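Local coordinates for protein plasma serine protease inhibitor (PDB 3DY0) that inhibits serine proteases of blood plasma and other body fluids in a heparin-dependent manner, trapping them irreversibly after they cleave its reactive center loop, at residues A96-L101 and I162-I167; I306-M311 and T330-T335. All blocks are in the same frame, centred on the assembly; numbering follows the deposited sequence.

Contact 1. Residues A96-L101 and I162-I167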
loop_
_atom_site.group_PDB
_atom_site.type_symbol
_atom_site.label_atom_id
_atom_site.label_comp_id
_atom_site.label_asym_id
_atom_site.label_seq_id
_atom_site.Cartn_x
_atom_site.Cartn_y
_atom_site.Cartn_z
ATOM N N ALA A 96 4.307 9.781 11.759
ATOM C CA ALA A 96 4.153 11.005 12.534
ATOM C C ALA A 96 2.865 10.983 13.336
ATOM O O ALA A 96 1.870 10.382 12.930
ATOM C CB ALA A 96 4.159 12.215 11.605
ATOM N N LEU A 97 2.899 11.634 14.492
ATOM C CA LEU A 97 1.727 11.741 15.346
ATOM C C LEU A 97 1.365 13.215 15.466
ATOM O O LEU A 97 2.210 14.041 15.809
ATOM C CB LEU A 97 2.014 11.184 16.745
ATOM C CG LEU A 97 1.958 9.674 16.977
ATOM C CD1 LEU A 97 2.532 9.354 18.351
ATOM C CD2 LEU A 97 0.513 9.190 16.882
ATOM N N PHE A 98 0.120 13.545 15.149
ATOM C CA PHE A 98 -0.368 14.913 15.284
ATOM C C PHE A 98 -1.332 14.826 16.456
ATOM O O PHE A 98 -2.374 14.179 16.367
ATOM C CB PHE A 98 -1.077 15.361 14.008
ATOM C CG PHE A 98 -0.151 15.545 12.844
ATOM C CD1 PHE A 98 0.160 14.477 12.005
ATOM C CD2 PHE A 98 0.452 16.777 12.611
ATOM C CE1 PHE A 98 1.058 14.636 10.954
ATOM C CE2 PHE A 98 1.353 16.948 11.564
ATOM C CZ PHE A 98 1.657 15.872 10.732
ATOM N N THR A 99 -0.979 15.474 17.562
ATOM C CA THR A 99 -1.812 15.429 18.757
ATOM C C THR A 99 -2.237 16.796 19.271
ATOM O O THR A 99 -1.458 17.748 19.262
ATOM C CB THR A 99 -1.089 14.700 19.902
ATOM O OG1 THR A 99 0.119 15.401 20.227
ATOM C CG2 THR A 99 -0.749 13.276 19.489
ATOM N N ASP A 100 -3.481 16.874 19.728
ATOM C CA ASP A 100 -4.028 18.113 20.267
ATOM C C ASP A 100 -3.432 18.274 21.667
ATOM O O ASP A 100 -3.103 17.284 22.320
ATOM C CB ASP A 100 -5.552 18.011 20.355
ATOM C CG ASP A 100 -6.220 19.360 20.525
ATOM O OD1 ASP A 100 -6.285 20.125 19.538
ATOM O OD2 ASP A 100 -6.674 19.660 21.647
ATOM N N LEU A 101 -3.294 19.512 22.129
ATOM C CA LEU A 101 -2.722 19.769 23.449
ATOM C C LEU A 101 -3.592 19.266 24.598
ATOM O O LEU A 101 -3.094 19.017 25.697
ATOM C CB LEU A 101 -2.459 21.268 23.631
ATOM N N ILE A 162 -4.138 12.172 15.185
ATOM C CA ILE A 162 -4.113 11.571 13.859
ATOM C C ILE A 162 -2.714 11.018 13.673
ATOM O O ILE A 162 -1.721 11.743 13.779
ATOM C CB ILE A 162 -4.430 12.578 12.726
ATOM C CG1 ILE A 162 -5.880 13.058 12.858
ATOM C CG2 ILE A 162 -4.228 11.898 11.361
ATOM C CD1 ILE A 162 -6.356 13.951 11.718
ATOM N N MET A 163 -2.644 9.713 13.426
ATOM C CA MET A 163 -1.374 9.032 13.223
ATOM C C MET A 163 -1.198 8.868 11.728
ATOM O O MET A 163 -2.089 8.359 11.049
ATOM C CB MET A 163 -1.401 7.669 13.912
ATOM C CG MET A 163 -0.133 6.860 13.736
ATOM S SD MET A 163 -0.181 5.396 14.779
ATOM C CE MET A 163 -1.513 4.482 13.997
ATOM N N VAL A 164 -0.053 9.305 11.225
ATOM C CA VAL A 164 0.216 9.246 9.796
ATOM C C VAL A 164 1.407 8.397 9.397
ATOM O O VAL A 164 2.446 8.407 10.057
ATOM C CB VAL A 164 0.467 10.672 9.238
ATOM C CG1 VAL A 164 0.883 10.606 7.764
ATOM C CG2 VAL A 164 -0.776 11.529 9.420
ATOM N N ASN A 165 1.227 7.637 8.324
ATOM C CA ASN A 165 2.321 6.875 7.745
ATOM C C ASN A 165 2.327 7.294 6.289
ATOM O O ASN A 165 1.270 7.501 5.692
ATOM C CB ASN A 165 2.128 5.361 7.797
ATOM C CG ASN A 165 3.136 4.633 6.908
ATOM O OD1 ASN A 165 2.896 4.424 5.719
ATOM N ND2 ASN A 165 4.285 4.285 7.474
ATOM N N TYR A 166 3.516 7.443 5.728
ATOM C CA TYR A 166 3.636 7.810 4.326
ATOM C C TYR A 166 4.725 6.967 3.704
ATOM O O TYR A 166 5.628 6.486 4.391
ATOM C CB TYR A 166 4.001 9.291 4.178
ATOM C CG TYR A 166 5.366 9.642 4.729
ATOM C CD1 TYR A 166 6.526 9.399 3.991
ATOM C CD2 TYR A 166 5.501 10.168 6.011
ATOM C CE1 TYR A 166 7.785 9.667 4.519
ATOM C CE2 TYR A 166 6.751 10.440 6.548
ATOM C CZ TYR A 166 7.887 10.186 5.798
ATOM O OH TYR A 166 9.128 10.438 6.338
ATOM N N ILE A 167 4.621 6.780 2.397
ATOM C CA ILE A 167 5.623 6.039 1.654
ATOM C C ILE A 167 5.756 6.706 0.291
ATOM O O ILE A 167 4.760 7.110 -0.321
ATOM C CB ILE A 167 5.237 4.537 1.501
ATOM C CG1 ILE A 167 6.317 3.800 0.700
ATOM C CG2 ILE A 167 3.869 4.404 0.838
ATOM C CD1 ILE A 167 6.128 2.289 0.644
#
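Phe98 and Val164 meet on one face of an antiparallel strand pair, with Ala96 and Ile162 on the same face. Leu97 and Met163 lie on the other. Four backbone hydrogen bonds join the strands. Ala96 and Val164 exchange two, and Phe98 and Ile162 exchange two. The bond from Val164 N to Ala96 O is 2.8 Å long and almost straight, at 179°. The CA of Met163 adds a CH...O contact to the same Ala96 O.

In Phe98, chi1 of -69° puts CG anti to the carbonyl carbon. The ring runs back along its own strand toward Ala96, with its CD1-CE1 side turned to Val164. Phe98 CB sits 3.7 Å from Ile162 O. CD1 is 3.8 Å from that oxygen, which lies at the ring edge and in its plane. CD1 also begins the apolar contact, 4.0 Å from Val164 CG2. The next atom, CE1, comes within 3.9 Å of Val164 CG2. The methyl approaches the ring obliquely. Beyond the pair, the ring stands edge-to-face with Tyr139 of helix 129-143 and also meets the ring of Phe122.

On the opposite face, Leu97 and Met163 run side by side. Leu97 CD2 lies 3.8 Å from Met163 CB, with Met163 CG slightly farther. Met163 extends with CG anti to its backbone N (chi1 179°), then bends at its last torsion toward Met42 of helix 33-45.

In serpin terms, these are strands two and three of sheet A, with helix F over the Phe98 face and helix B under the Met163 face. The backbones of Leu97 and Met163 bond outward, to Asp120 and Phe122 and to Thr332. The touching side chains meet through apolar contacts alone, but Asn165, bonded to Ser35 and Asn95, makes a polar site beside Met163.

Contact 2. Residues I306-M311 and T330-T335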
loop_
_atom_site.group_PDB
_atom_site.type_symbol
_atom_site.label_atom_id
_atom_site.label_comp_id
_atom_site.label_asym_id
_atom_site.label_seq_id
_atom_site.Cartn_x
_atom_site.Cartn_y
_atom_site.Cartn_z
ATOM N N ILE A 306 -11.996 6.645 23.886
ATOM C CA ILE A 306 -11.081 6.887 22.775
ATOM C C ILE A 306 -11.209 5.721 21.800
ATOM O O ILE A 306 -11.169 4.555 22.198
ATOM C CB ILE A 306 -9.609 7.006 23.241
ATOM C CG1 ILE A 306 -8.712 7.312 22.035
ATOM C CG2 ILE A 306 -9.166 5.723 23.933
ATOM C CD1 ILE A 306 -7.251 7.533 22.382
ATOM N N GLN A 307 -11.374 6.043 20.523
ATOM C CA GLN A 307 -11.517 5.022 19.493
ATOM C C GLN A 307 -11.069 5.598 18.164
ATOM O O GLN A 307 -10.856 6.801 18.043
ATOM C CB GLN A 307 -12.980 4.583 19.394
ATOM C CG GLN A 307 -13.942 5.738 19.150
ATOM C CD GLN A 307 -15.390 5.369 19.418
ATOM O OE1 GLN A 307 -16.012 4.630 18.654
ATOM N NE2 GLN A 307 -15.933 5.882 20.517
ATOM N N VAL A 308 -10.917 4.735 17.170
ATOM C CA VAL A 308 -10.513 5.183 15.850
ATOM C C VAL A 308 -11.780 5.418 15.039
ATOM O O VAL A 308 -12.551 4.489 14.803
ATOM C CB VAL A 308 -9.635 4.126 15.150
ATOM C CG1 VAL A 308 -9.335 4.552 13.719
ATOM C CG2 VAL A 308 -8.337 3.939 15.932
ATOM N N SER A 309 -12.001 6.666 14.641
ATOM C CA SER A 309 -13.180 7.017 13.854
ATOM C C SER A 309 -13.021 6.519 12.428
ATOM O O SER A 309 -13.972 6.029 11.819
ATOM C CB SER A 309 -13.395 8.534 13.860
ATOM O OG SER A 309 -12.226 9.231 13.475
ATOM N N GLU A 310 -11.815 6.650 11.891
ATOM C CA GLU A 310 -11.567 6.180 10.540
ATOM C C GLU A 310 -10.081 6.021 10.251
ATOM O O GLU A 310 -9.231 6.549 10.969
ATOM C CB GLU A 310 -12.215 7.129 9.522
ATOM C CG GLU A 310 -11.653 8.542 9.479
ATOM C CD GLU A 310 -12.549 9.493 8.695
ATOM O OE1 GLU A 310 -13.582 9.934 9.244
ATOM O OE2 GLU A 310 -12.230 9.793 7.525
ATOM N N MET A 311 -9.782 5.246 9.216
ATOM C CA MET A 311 -8.408 5.029 8.791
ATOM C C MET A 311 -8.448 5.226 7.289
ATOM O O MET A 311 -8.831 4.324 6.543
ATOM C CB MET A 311 -7.946 3.609 9.116
ATOM C CG MET A 311 -6.464 3.397 8.833
ATOM S SD MET A 311 -5.892 1.716 9.124
ATOM C CE MET A 311 -5.858 1.686 10.906
ATOM N N THR A 330 -1.434 6.785 4.999
ATOM C CA THR A 330 -2.532 6.235 5.778
ATOM C C THR A 330 -2.700 7.151 6.983
ATOM O O THR A 330 -1.735 7.426 7.695
ATOM C CB THR A 330 -2.217 4.805 6.263
ATOM O OG1 THR A 330 -1.958 3.965 5.133
ATOM C CG2 THR A 330 -3.387 4.233 7.054
ATOM N N GLY A 331 -3.918 7.648 7.180
ATOM C CA GLY A 331 -4.186 8.523 8.305
ATOM C C GLY A 331 -5.164 7.848 9.241
ATOM O O GLY A 331 -6.307 7.584 8.867
ATOM N N THR A 332 -4.707 7.543 10.452
ATOM C CA THR A 332 -5.549 6.893 11.449
ATOM C C THR A 332 -6.035 7.983 12.398
ATOM O O THR A 332 -5.244 8.595 13.116
ATOM C CB THR A 332 -4.758 5.818 12.212
ATOM O OG1 THR A 332 -4.306 4.822 11.283
ATOM C CG2 THR A 332 -5.627 5.157 13.261
ATOM N N ILE A 333 -7.342 8.226 12.378
ATOM C CA ILE A 333 -7.943 9.284 13.182
ATOM C C ILE A 333 -8.585 8.807 14.483
ATOM O O ILE A 333 -9.433 7.916 14.472
ATOM C CB ILE A 333 -8.995 10.037 12.341
ATOM C CG1 ILE A 333 -8.363 10.493 11.019
ATOM C CG2 ILE A 333 -9.541 11.230 13.126
ATOM C CD1 ILE A 333 -9.328 11.193 10.066
ATOM N N PHE A 334 -8.171 9.412 15.597
ATOM C CA PHE A 334 -8.700 9.074 16.920
ATOM C C PHE A 334 -9.628 10.174 17.414
ATOM O O PHE A 334 -9.352 11.356 17.218
ATOM C CB PHE A 334 -7.578 8.919 17.951
ATOM C CG PHE A 334 -6.577 7.853 17.619
ATOM C CD1 PHE A 334 -5.571 8.094 16.694
ATOM C CD2 PHE A 334 -6.628 6.615 18.251
ATOM C CE1 PHE A 334 -4.624 7.116 16.404
ATOM C CE2 PHE A 334 -5.686 5.628 17.967
ATOM C CZ PHE A 334 -4.681 5.880 17.042
ATOM N N THR A 335 -10.718 9.775 18.065
ATOM C CA THR A 335 -11.688 10.722 18.615
ATOM C C THR A 335 -12.054 10.324 20.042
ATOM O O THR A 335 -11.800 9.195 20.464
ATOM C CB THR A 335 -12.991 10.755 17.781
ATOM O OG1 THR A 335 -13.598 9.457 17.784
ATOM C CG2 THR A 335 -12.700 11.172 16.352
#
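Strands 307-311 and 330-335 run antiparallel at 140°, with their short axes 4.5 Å apart. Gln307 and Thr335 exchange two backbone hydrogen bonds. Farther along, a beta bulge interrupts the regular pairing. Ser309 has a helix-like backbone, and Ser309 and Glu310 together face Ile333. Ser309 N bonds to Ile333 O at 2.9 Å, while Ile333 N returns a nearly straight bond to Glu310 O.

Ile333 O takes a second bond from Ser309 OG at 3.2 Å. A chi1 of 52° puts OG between the backbone N and the carbonyl carbon of Ser309, where it reaches this oxygen alongside its own amide. The hydroxyl sits well above the carbonyl plane, whereas the amide donor is tilted only modestly from it. Ile333 O thus accepts one well-placed amide bond and a poorly directed one from the hydroxyl. Ser309 OG also lies 3.5 Å from Thr335 CG2.

Glu310 and Ile333 lie alongside each other, pointing the same way. Glu310 CG meets Ile333 CD1 at 3.6 Å, and its carboxylate atom OE2 is held by Gln277. The other face is mainly apolar. Val308 CG2 approaches Phe334 CE2 obliquely at 3.7 Å, and Val308 CG1 packs against Thr332 CG2. Met311 runs beside Thr332, with its CE 3.5 Å from Thr332 OG1, and its CG touches Thr330 CG2.

The two strands form a hairpin of serpin sheet A. Strand 330-335 belongs to the cleaved reactive center loop, inserted beside strand 307-319. Helix 33-45 packs under Met311, Thr330 and Phe334. Thr330 OG1 bonds to Ser35 and His313 in the region known in serpins as the shutter. Strand 159-172 flanks the inserted strand on its other edge.

How the contacts relate
From the N terminus, strand 90-99 comes first. The chain then makes a 60-residue excursion through helices 107-117 and 129-143 and strand 120-123, and contact 1 closes it. Contact 2 follows much later and closes the long hairpin of strands 307-319 and 323-335, with a short turn. The contacts are in series; neither nests in the other nor crosses it. They join edge to edge within the sheet, because strands 159-172 and 323-335 are neighbours. Probable hydrogen bonds run from Thr332 N to Met163 O (2.8 Å) and from Thr330 N to Asn165 O (2.9 Å). The inserted loop strand thus ties the early half of sheet A to its late strand.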